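Local coordinates for GTP-binding nuclear protein GSP1 (Encephalitozoon cuniculi, PDB 4DJT) that binds GDP with magnesium as a small GTPase of the Ran family and probably takes part in moving proteins and RNA between nucleus and cytoplasm, at residues A[12-17]-A[171-176]; A[25-30]-A[163-168]; A[61-66]-A[179-184]. All coordinates share one frame; numbering follows the deposited sequence.

Interaction 1 of 3, residues A[12-17]-A[171-176]; sequences YKICLI and RIFTGR
Tyr-12, near the start of strand 11-17, lies against Phe-173 in the last turn of helix 164-174, and walking out along the tyrosine shows how the two fit. Its CB sits 3.8 Å from Phe-173 CE2. One step further, Tyr-12 CG comes to 3.5 Å from Phe-173 CD2. From there the ring runs back along the phenylalanine toward the helix: CD1 is still near CD2 and CG of Phe-173, CE1 has reached CG and CB, and Tyr-12 CZ stands 3.5 Å from Phe-173 CB. The side chains thus slide past each other in opposite directions, and Phe-173 CD2 rests over the centre of the tyrosine ring. This is an offset stack, with centroids 4.3 Å apart and planes inclined by 26°.

At the tip, Tyr-12 OH meets a water at 2.5 Å, lying in the plane of the ring. The same water donates to Phe-173 O at 3.2 Å, so it ties the phenol to the backbone of the residue whose ring it stacks on. With CG anti to the carbonyl carbon (chi1 -64°), Phe-173 brings its ring down toward the strand, where Ile-14 CD1 touches CE2 from the edge, 3.9 Å away and near the ring plane. Strand 60-68 adds to the same layer, since Phe-63 touches both Tyr-12 and Ile-14.

Behind the stack the helix runs out. Thr-174 OG1 accepts from the backbone N of Arg-176 in an ST turn and also bonds to Ala-170 O, while Gly-175 leaves helical geometry with positive phi.

No direct hydrogen bond joins the two segments. How the helix end lies on the strand is therefore set mainly by shape and dispersion, through the stack and the Ile-14 methyl, and the water adds one directional polar link.

Interaction 2 of 3, residues A[25-30]-A[163-168]; sequences TTYINR and GLPFLH. With MG (magnesium ion), chain D; GDP (guanosine-5'-diphosphate), chain C.
Tyr-27 of helix 24-28 reaches into the first turn of helix 164-174, and across the segments it meets only carbon atoms. Tyr-27 and Phe-166 approach from opposite directions: Tyr-27 OH comes to 3.3 Å from Phe-166 CE2, and Tyr-27 CE2 is 3.9 Å from the same Phe-166 CE2. From the neighbouring residue, Pro-165 CG lies 3.4 Å from the same Tyr-27 OH. Setting CG anti to the backbone N (chi1 -180°) carries the phenol away from its own backbone toward this pair. Ile-28 adds its CD1 methyl, 4.0 Å from Phe-166 CZ and crossing that side chain at about a right angle.

Among the polar contacts, none joins the two segments directly. The tyrosine hydroxyl is satisfied by Phe-162 O, just before the second segment, and its ring stacks on that of Phe-162. Within 25-30, Arg-30 NH2 donates to Tyr-27 O at 2.8 Å; the oxygen lies in the guanidinium plane, though the donor is tilted 35° from the carbonyl plane. Arg-30 also reaches Ala-156 O and Leu-187 O, so the arginine ties the helix end to neighbouring loops.

Metal and nucleotide bonds gather at the other end of the first segment. Magnesium is six-coordinate, bound by Thr-25 OG1 at 2.1 Å, GDP O1B and four waters. The backbone N of Thr-25 donates to that same O1B. Thr-26 grips the alpha phosphate twice, its N donating to GDP O1A at 2.7 Å and its OG1 donating to it as well.

Thr-25 follows Lys-24 at the end of the P-loop (Walker A) of this Ras-family fold: a helix whose start holds phosphate and magnesium, while the residues just after, Tyr-27 and Ile-28, pack against the last helix of the G domain.

Interaction 3 of 3, residues A[61-66]-A[179-184]; sequences IKFNVW and LIFVSN
Phe-181 CZ comes to the edge of the Phe-63 ring, near its plane, with Phe-63 CE2 to Phe-181 CZ at 4.3 Å. Phe-181 in turn has the methyl CD1 of Ile-61 at its edge, near the ring plane, 4.5 Å from CE1. Beyond the two segments, Phe-53 of strand 46-54 stacks on Phe-181, and the Phe-63 ring meets that of Phe-166 in helix 164-174 with planes at about 50°.

The closest touch is aliphatic. Ile-61 and Leu-179 reach toward each other tip to tip, CD1 of the isoleucine lying 3.8 Å from CD1 of the leucine. Leu-179 holds CG anti to its backbone N (chi1 178°), while the outer torsion of Ile-61 (chi2 173°) carries its CD1 outward and makes that methyl the leading atom. That one methyl touches both Leu-179 and the edge of the Phe-181 ring. Leu-179 also rests on Leu-167 and Thr-174, which carries the apolar patch over to the helix.

No hydrogen bond crosses between the segments; the polar ties of the loop go to its surroundings. Leu-179 O accepts from Arg-171 NE, Ile-180 N donates to Asp-56 OD1, and Ser-183 OG bonds to Leu-54 N, fastening the irregular chain to the last helix, the end of strand 46-54 and the turn that follows it.

Here, away from the nucleotide, the chain leaving the final helix of the Ras-like G domain passes across the end of strand 60-68, with Leu-179 and Phe-181 packed onto it through their side-chain ends. Such a C-terminal extension beyond that helix is a known feature of Ran proteins.

The three contacts cluster on the sheet and helix 164-174, their centres 10 to 12 Å apart. Interactions 1 and 3 use adjacent parallel strands, 11-17 and 60-68, joined by backbone bonds such as Tyr-12 O to Asn-64 N. Interactions 1 and 2 take opposite ends of helix 164-174, and Leu-16 touches Ile-28 between them. Along the chain, interaction 2 is nested within the loop closed by interaction 1, whereas interaction 3 crosses both: its strand comes after 25-30 and its loop after 171-176. Through apolar contacts such as Phe-166 on Val-65 and Leu-167 beside Phe-181, helix 164-174 links the phosphate-binding helix, the central strands and the C-terminal extension.

Interaction 1 of 3, residues A[12-17]-A[171-176]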
# COMPACT_ATOMS: atom_id res chain seq x y z
N TYR A 12 12.82 -2.39 -2.81
CA TYR A 12 12.14 -2.62 -1.55
C TYR A 12 10.82 -3.31 -1.80
O TYR A 12 10.08 -2.90 -2.68
CB TYR A 12 11.85 -1.29 -0.86
CG TYR A 12 13.07 -0.42 -0.70
CD1 TYR A 12 14.01 -0.70 0.26
CD2 TYR A 12 13.31 0.65 -1.58
CE1 TYR A 12 15.16 0.08 0.40
CE2 TYR A 12 14.43 1.46 -1.45
CZ TYR A 12 15.36 1.15 -0.46
OH TYR A 12 16.46 1.96 -0.34
N LYS A 13 10.53 -4.36 -1.05
CA LYS A 13 9.19 -4.95 -1.10
C LYS A 13 8.25 -4.18 -0.20
O LYS A 13 8.56 -3.96 1.00
CB LYS A 13 9.20 -6.39 -0.67
CG LYS A 13 7.81 -6.98 -0.46
CD LYS A 13 7.88 -8.41 -0.02
CE LYS A 13 6.51 -8.99 0.31
NZ LYS A 13 6.56 -10.46 0.51
N ILE A 14 7.06 -3.88 -0.71
CA ILE A 14 6.07 -3.16 0.09
C ILE A 14 4.78 -3.96 0.04
O ILE A 14 4.34 -4.35 -1.05
CB ILE A 14 5.78 -1.73 -0.47
CG1 ILE A 14 7.06 -0.87 -0.53
CG2 ILE A 14 4.63 -1.08 0.29
CD1 ILE A 14 7.66 -0.56 0.82
N CYS A 15 4.13 -4.16 1.18
CA CYS A 15 2.82 -4.82 1.23
C CYS A 15 1.69 -3.82 1.31
O CYS A 15 1.70 -2.93 2.17
CB CYS A 15 2.70 -5.75 2.44
SG CYS A 15 3.83 -7.17 2.34
N LEU A 16 0.69 -3.99 0.44
CA LEU A 16 -0.59 -3.28 0.63
C LEU A 16 -1.48 -4.08 1.53
O LEU A 16 -1.74 -5.25 1.28
CB LEU A 16 -1.32 -3.04 -0.70
CG LEU A 16 -0.51 -2.41 -1.78
CD1 LEU A 16 -1.39 -2.22 -3.05
CD2 LEU A 16 0.10 -1.09 -1.32
N ILE A 17 -1.99 -3.44 2.56
CA ILE A 17 -2.86 -4.10 3.50
C ILE A 17 -4.05 -3.22 3.84
O ILE A 17 -4.05 -2.02 3.56
CB ILE A 17 -2.10 -4.48 4.77
CG1 ILE A 17 -1.25 -3.33 5.29
CG2 ILE A 17 -1.22 -5.67 4.48
CD1 ILE A 17 -0.60 -3.62 6.66
N ARG A 171 12.28 8.19 1.47
CA ARG A 171 12.99 8.99 2.46
C ARG A 171 13.45 8.21 3.68
O ARG A 171 14.63 8.31 4.08
CB ARG A 171 12.14 10.20 2.88
CG ARG A 171 11.97 11.17 1.75
CD ARG A 171 10.87 12.21 1.95
NE ARG A 171 10.98 13.24 0.93
CZ ARG A 171 10.14 14.27 0.78
NH1 ARG A 171 9.07 14.42 1.59
NH2 ARG A 171 10.36 15.15 -0.19
N ILE A 172 12.57 7.38 4.23
CA ILE A 172 12.91 6.50 5.35
C ILE A 172 14.05 5.55 4.98
O ILE A 172 15.07 5.42 5.72
CB ILE A 172 11.68 5.66 5.81
CG1 ILE A 172 10.56 6.56 6.44
CG2 ILE A 172 12.13 4.59 6.81
CD1 ILE A 172 10.93 7.34 7.71
N PHE A 173 13.89 4.88 3.85
CA PHE A 173 14.83 3.86 3.46
C PHE A 173 16.20 4.43 3.14
O PHE A 173 17.23 3.81 3.51
CB PHE A 173 14.30 3.09 2.27
CG PHE A 173 13.02 2.31 2.55
CD1 PHE A 173 12.78 1.75 3.81
CD2 PHE A 173 12.12 2.09 1.55
CE1 PHE A 173 11.63 1.01 4.06
CE2 PHE A 173 10.99 1.33 1.76
CZ PHE A 173 10.73 0.82 3.03
N THR A 174 16.24 5.58 2.45
CA THR A 174 17.52 6.24 2.08
C THR A 174 18.09 7.08 3.22
O THR A 174 19.30 7.39 3.23
CB THR A 174 17.41 7.15 0.84
OG1 THR A 174 16.52 8.26 1.12
CG2 THR A 174 16.95 6.39 -0.40
N GLY A 175 17.25 7.47 4.17
CA GLY A 175 17.65 8.38 5.21
C GLY A 175 17.74 9.85 4.80
O GLY A 175 18.21 10.67 5.58
N ARG A 176 17.29 10.19 3.58
CA ARG A 176 17.42 11.51 3.01
C ARG A 176 16.06 12.19 3.08
O ARG A 176 15.19 11.92 2.26
CB ARG A 176 17.85 11.48 1.54
CG ARG A 176 19.27 11.01 1.21
CD ARG A 176 19.50 11.09 -0.31
NE ARG A 176 19.29 12.48 -0.76
CZ ARG A 176 18.61 12.89 -1.83
NH1 ARG A 176 18.05 12.04 -2.71
NH2 ARG A 176 18.49 14.20 -2.03
O HOH W 1 18.22 1.59 1.44

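Interaction 2 of 3, residues A[25-30]-A[163-168]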
# COMPACT_ATOMS: atom_id res chain seq x y z
N THR A 25 -6.40 -2.38 -4.60
CA THR A 25 -6.18 -2.72 -6.00
C THR A 25 -6.38 -1.52 -6.91
O THR A 25 -5.56 -1.28 -7.82
CB THR A 25 -7.09 -3.91 -6.39
OG1 THR A 25 -6.77 -5.03 -5.54
CG2 THR A 25 -6.89 -4.29 -7.83
N THR A 26 -7.39 -0.71 -6.62
CA THR A 26 -7.61 0.53 -7.40
C THR A 26 -6.38 1.45 -7.36
O THR A 26 -5.99 2.05 -8.39
CB THR A 26 -8.90 1.28 -6.96
OG1 THR A 26 -10.02 0.37 -7.06
CG2 THR A 26 -9.16 2.50 -7.88
N TYR A 27 -5.75 1.51 -6.19
CA TYR A 27 -4.56 2.31 -5.99
C TYR A 27 -3.41 1.84 -6.86
O TYR A 27 -2.87 2.62 -7.64
CB TYR A 27 -4.13 2.25 -4.55
CG TYR A 27 -2.87 3.05 -4.21
CD1 TYR A 27 -2.90 4.45 -4.17
CD2 TYR A 27 -1.71 2.43 -3.84
CE1 TYR A 27 -1.79 5.18 -3.82
CE2 TYR A 27 -0.58 3.15 -3.49
CZ TYR A 27 -0.63 4.53 -3.49
OH TYR A 27 0.52 5.25 -3.12
N ILE A 28 -3.05 0.54 -6.76
CA ILE A 28 -1.79 0.06 -7.32
C ILE A 28 -1.89 -0.51 -8.74
O ILE A 28 -0.90 -0.56 -9.44
CB ILE A 28 -1.15 -0.99 -6.42
CG1 ILE A 28 0.36 -1.14 -6.71
CG2 ILE A 28 -1.95 -2.29 -6.52
CD1 ILE A 28 1.21 0.09 -6.38
N ASN A 29 -3.08 -0.98 -9.14
CA ASN A 29 -3.21 -1.79 -10.34
C ASN A 29 -3.23 -0.86 -11.60
O ASN A 29 -4.25 -0.75 -12.31
CB ASN A 29 -4.45 -2.65 -10.25
CG ASN A 29 -4.62 -3.60 -11.42
OD1 ASN A 29 -3.66 -3.94 -12.12
ND2 ASN A 29 -5.83 -4.02 -11.64
N ARG A 30 -2.10 -0.17 -11.75
CA ARG A 30 -1.86 0.77 -12.83
C ARG A 30 -0.65 0.28 -13.61
O ARG A 30 0.08 -0.59 -13.17
CB ARG A 30 -1.65 2.19 -12.26
CG ARG A 30 -2.86 2.68 -11.48
CD ARG A 30 -2.57 3.99 -10.72
NE ARG A 30 -3.72 4.86 -10.88
CZ ARG A 30 -4.73 4.96 -10.02
NH1 ARG A 30 -5.74 5.77 -10.32
NH2 ARG A 30 -4.69 4.35 -8.86
N GLY A 163 1.82 9.44 -5.35
CA GLY A 163 3.22 9.36 -5.01
C GLY A 163 3.60 9.54 -3.57
O GLY A 163 4.74 9.15 -3.20
N LEU A 164 2.72 10.13 -2.75
CA LEU A 164 3.16 10.56 -1.42
C LEU A 164 3.62 9.39 -0.52
O LEU A 164 4.64 9.52 0.15
CB LEU A 164 2.09 11.44 -0.71
CG LEU A 164 1.74 12.74 -1.43
CD1 LEU A 164 0.73 13.53 -0.59
CD2 LEU A 164 2.99 13.59 -1.69
N PRO A 165 2.86 8.25 -0.48
CA PRO A 165 3.34 7.17 0.37
C PRO A 165 4.72 6.68 -0.05
O PRO A 165 5.55 6.39 0.79
CB PRO A 165 2.28 6.08 0.19
CG PRO A 165 1.03 6.89 -0.13
CD PRO A 165 1.56 7.93 -1.08
N PHE A 166 4.94 6.59 -1.37
CA PHE A 166 6.23 6.10 -1.89
C PHE A 166 7.33 7.11 -1.62
O PHE A 166 8.47 6.74 -1.28
CB PHE A 166 6.12 5.78 -3.38
CG PHE A 166 5.22 4.63 -3.67
CD1 PHE A 166 5.58 3.36 -3.31
CD2 PHE A 166 3.96 4.83 -4.23
CE1 PHE A 166 4.73 2.30 -3.50
CE2 PHE A 166 3.13 3.78 -4.43
CZ PHE A 166 3.49 2.50 -4.08
N LEU A 167 7.03 8.38 -1.77
CA LEU A 167 8.01 9.42 -1.44
C LEU A 167 8.46 9.31 0.01
O LEU A 167 9.66 9.34 0.30
CB LEU A 167 7.43 10.80 -1.73
CG LEU A 167 8.36 12.02 -1.53
CD1 LEU A 167 9.61 11.90 -2.38
CD2 LEU A 167 7.60 13.32 -1.83
N HIS A 168 7.50 9.19 0.93
CA HIS A 168 7.85 8.98 2.35
C HIS A 168 8.71 7.76 2.60
O HIS A 168 9.72 7.82 3.30
CB HIS A 168 6.60 8.88 3.22
CG HIS A 168 6.91 8.84 4.69
ND1 HIS A 168 7.38 9.89 5.35
CD2 HIS A 168 6.88 7.79 5.61
CE1 HIS A 168 7.59 9.57 6.64
NE2 HIS A 168 7.30 8.28 6.79
MG MG D . -7.97 -6.03 -4.17
PB GDP C . -9.58 -3.68 -2.42
O1B GDP C . -8.49 -4.11 -3.42
O2B GDP C . -9.07 -2.98 -1.18
O3B GDP C . -10.60 -4.80 -2.17
O3A GDP C . -10.52 -2.58 -3.14
PA GDP C . -10.76 -2.31 -4.69
O1A GDP C . -9.61 -1.55 -5.33
O2A GDP C . -11.21 -3.59 -5.31
O5' GDP C . -11.96 -1.28 -4.72
C5' GDP C . -13.18 -1.62 -4.02
C4' GDP C . -14.28 -0.73 -4.55
O4' GDP C . -14.03 0.60 -4.13
C3' GDP C . -14.32 -0.68 -6.05
O3' GDP C . -15.67 -0.54 -6.45
C2' GDP C . -13.60 0.57 -6.44
O2' GDP C . -14.06 1.18 -7.66
C1' GDP C . -13.89 1.44 -5.24
N9 GDP C . -12.80 2.38 -4.98
C8 GDP C . -11.50 2.12 -4.76
N7 GDP C . -10.82 3.28 -4.59
C5 GDP C . -11.71 4.28 -4.62
C6 GDP C . -11.68 5.74 -4.49
O6 GDP C . -10.61 6.38 -4.26
N1 GDP C . -12.85 6.40 -4.62
C2 GDP C . -14.03 5.75 -4.87
N2 GDP C . -15.16 6.45 -4.98
N3 GDP C . -14.12 4.41 -5.00
C4 GDP C . -13.01 3.66 -4.89
O HOH W 2 -6.26 -6.21 -2.98
O HOH W 3 -7.45 -7.76 -5.10
O HOH W 4 -9.05 -7.05 -2.61
O HOH W 5 -9.69 -5.81 -5.38

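Interaction 3 of 3, residues A[61-66]-A[179-184]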
# COMPACT_ATOMS: atom_id res chain seq x y z
N ILE A 61 14.96 3.95 -7.77
CA ILE A 61 14.32 3.41 -6.60
C ILE A 61 13.14 2.59 -7.03
O ILE A 61 12.22 3.12 -7.63
CB ILE A 61 13.88 4.53 -5.67
CG1 ILE A 61 15.12 5.23 -5.15
CG2 ILE A 61 13.04 3.97 -4.52
CD1 ILE A 61 14.85 6.49 -4.34
N LYS A 62 13.20 1.29 -6.79
CA LYS A 62 12.14 0.39 -7.25
C LYS A 62 11.41 -0.19 -6.06
O LYS A 62 12.03 -0.75 -5.12
CB LYS A 62 12.68 -0.76 -8.13
CG LYS A 62 11.56 -1.76 -8.53
CD LYS A 62 12.08 -2.91 -9.38
CE LYS A 62 12.34 -2.48 -10.78
NZ LYS A 62 13.08 -3.55 -11.50
N PHE A 63 10.09 -0.02 -6.07
CA PHE A 63 9.22 -0.66 -5.09
C PHE A 63 8.53 -1.86 -5.76
O PHE A 63 7.89 -1.74 -6.80
CB PHE A 63 8.18 0.34 -4.59
CG PHE A 63 8.78 1.54 -3.90
CD1 PHE A 63 9.17 1.46 -2.57
CD2 PHE A 63 8.93 2.74 -4.56
CE1 PHE A 63 9.68 2.57 -1.89
CE2 PHE A 63 9.44 3.85 -3.91
CZ PHE A 63 9.83 3.78 -2.58
N ASN A 64 8.64 -3.02 -5.12
CA ASN A 64 7.90 -4.19 -5.56
C ASN A 64 6.71 -4.29 -4.66
O ASN A 64 6.84 -4.73 -3.49
CB ASN A 64 8.80 -5.43 -5.47
CG ASN A 64 9.78 -5.51 -6.61
OD1 ASN A 64 9.43 -5.26 -7.79
ND2 ASN A 64 11.04 -5.86 -6.29
N VAL A 65 5.57 -3.78 -5.14
CA VAL A 65 4.42 -3.57 -4.31
C VAL A 65 3.46 -4.77 -4.47
O VAL A 65 3.00 -5.05 -5.55
CB VAL A 65 3.69 -2.23 -4.66
CG1 VAL A 65 2.59 -1.97 -3.64
CG2 VAL A 65 4.68 -1.10 -4.71
N TRP A 66 3.25 -5.52 -3.38
CA TRP A 66 2.38 -6.70 -3.40
C TRP A 66 0.98 -6.35 -3.11
O TRP A 66 0.70 -5.59 -2.16
CB TRP A 66 2.85 -7.73 -2.39
CG TRP A 66 4.08 -8.44 -2.83
CD1 TRP A 66 5.12 -7.93 -3.59
CD2 TRP A 66 4.44 -9.82 -2.56
NE1 TRP A 66 6.05 -8.91 -3.82
CE2 TRP A 66 5.71 -10.05 -3.21
CE3 TRP A 66 3.85 -10.87 -1.85
CZ2 TRP A 66 6.36 -11.28 -3.16
CZ3 TRP A 66 4.50 -12.09 -1.79
CH2 TRP A 66 5.73 -12.29 -2.43
N LEU A 179 14.92 13.96 -0.20
CA LEU A 179 14.83 13.22 -1.43
C LEU A 179 13.54 13.60 -2.10
O LEU A 179 12.50 13.64 -1.45
CB LEU A 179 14.88 11.71 -1.15
CG LEU A 179 14.76 10.71 -2.29
CD1 LEU A 179 15.33 9.36 -1.85
CD2 LEU A 179 13.29 10.55 -2.75
N ILE A 180 13.60 13.87 -3.40
CA ILE A 180 12.38 14.04 -4.22
C ILE A 180 12.42 13.14 -5.46
O ILE A 180 13.47 12.69 -5.89
CB ILE A 180 12.17 15.51 -4.69
CG1 ILE A 180 13.36 16.00 -5.52
CG2 ILE A 180 11.94 16.44 -3.52
CD1 ILE A 180 13.09 17.32 -6.25
N PHE A 181 11.25 12.89 -6.05
CA PHE A 181 11.18 12.11 -7.28
C PHE A 181 11.22 13.07 -8.43
O PHE A 181 10.54 14.08 -8.42
CB PHE A 181 9.90 11.25 -7.36
CG PHE A 181 9.82 10.15 -6.31
CD1 PHE A 181 10.95 9.51 -5.84
CD2 PHE A 181 8.58 9.72 -5.85
CE1 PHE A 181 10.85 8.49 -4.90
CE2 PHE A 181 8.49 8.70 -4.90
CZ PHE A 181 9.61 8.07 -4.44
N VAL A 182 12.04 12.79 -9.42
CA VAL A 182 12.14 13.66 -10.59
C VAL A 182 11.58 13.03 -11.84
O VAL A 182 11.70 13.59 -12.91
CB VAL A 182 13.61 14.05 -10.87
CG1 VAL A 182 14.22 14.64 -9.61
CG2 VAL A 182 14.39 12.85 -11.36
N SER A 183 11.02 11.84 -11.72
CA SER A 183 10.35 11.16 -12.84
C SER A 183 8.87 11.06 -12.53
O SER A 183 8.48 11.15 -11.38
CB SER A 183 10.94 9.77 -13.05
OG SER A 183 10.86 8.98 -11.86
N ASN A 184 8.05 10.94 -13.56
CA ASN A 184 6.59 10.80 -13.42
C ASN A 184 6.19 9.37 -13.73
O ASN A 184 6.67 8.79 -14.70
CB ASN A 184 5.88 11.76 -14.38
CG ASN A 184 6.24 13.21 -14.11
OD1 ASN A 184 5.82 13.79 -13.11
ND2 ASN A 184 7.05 13.79 -14.98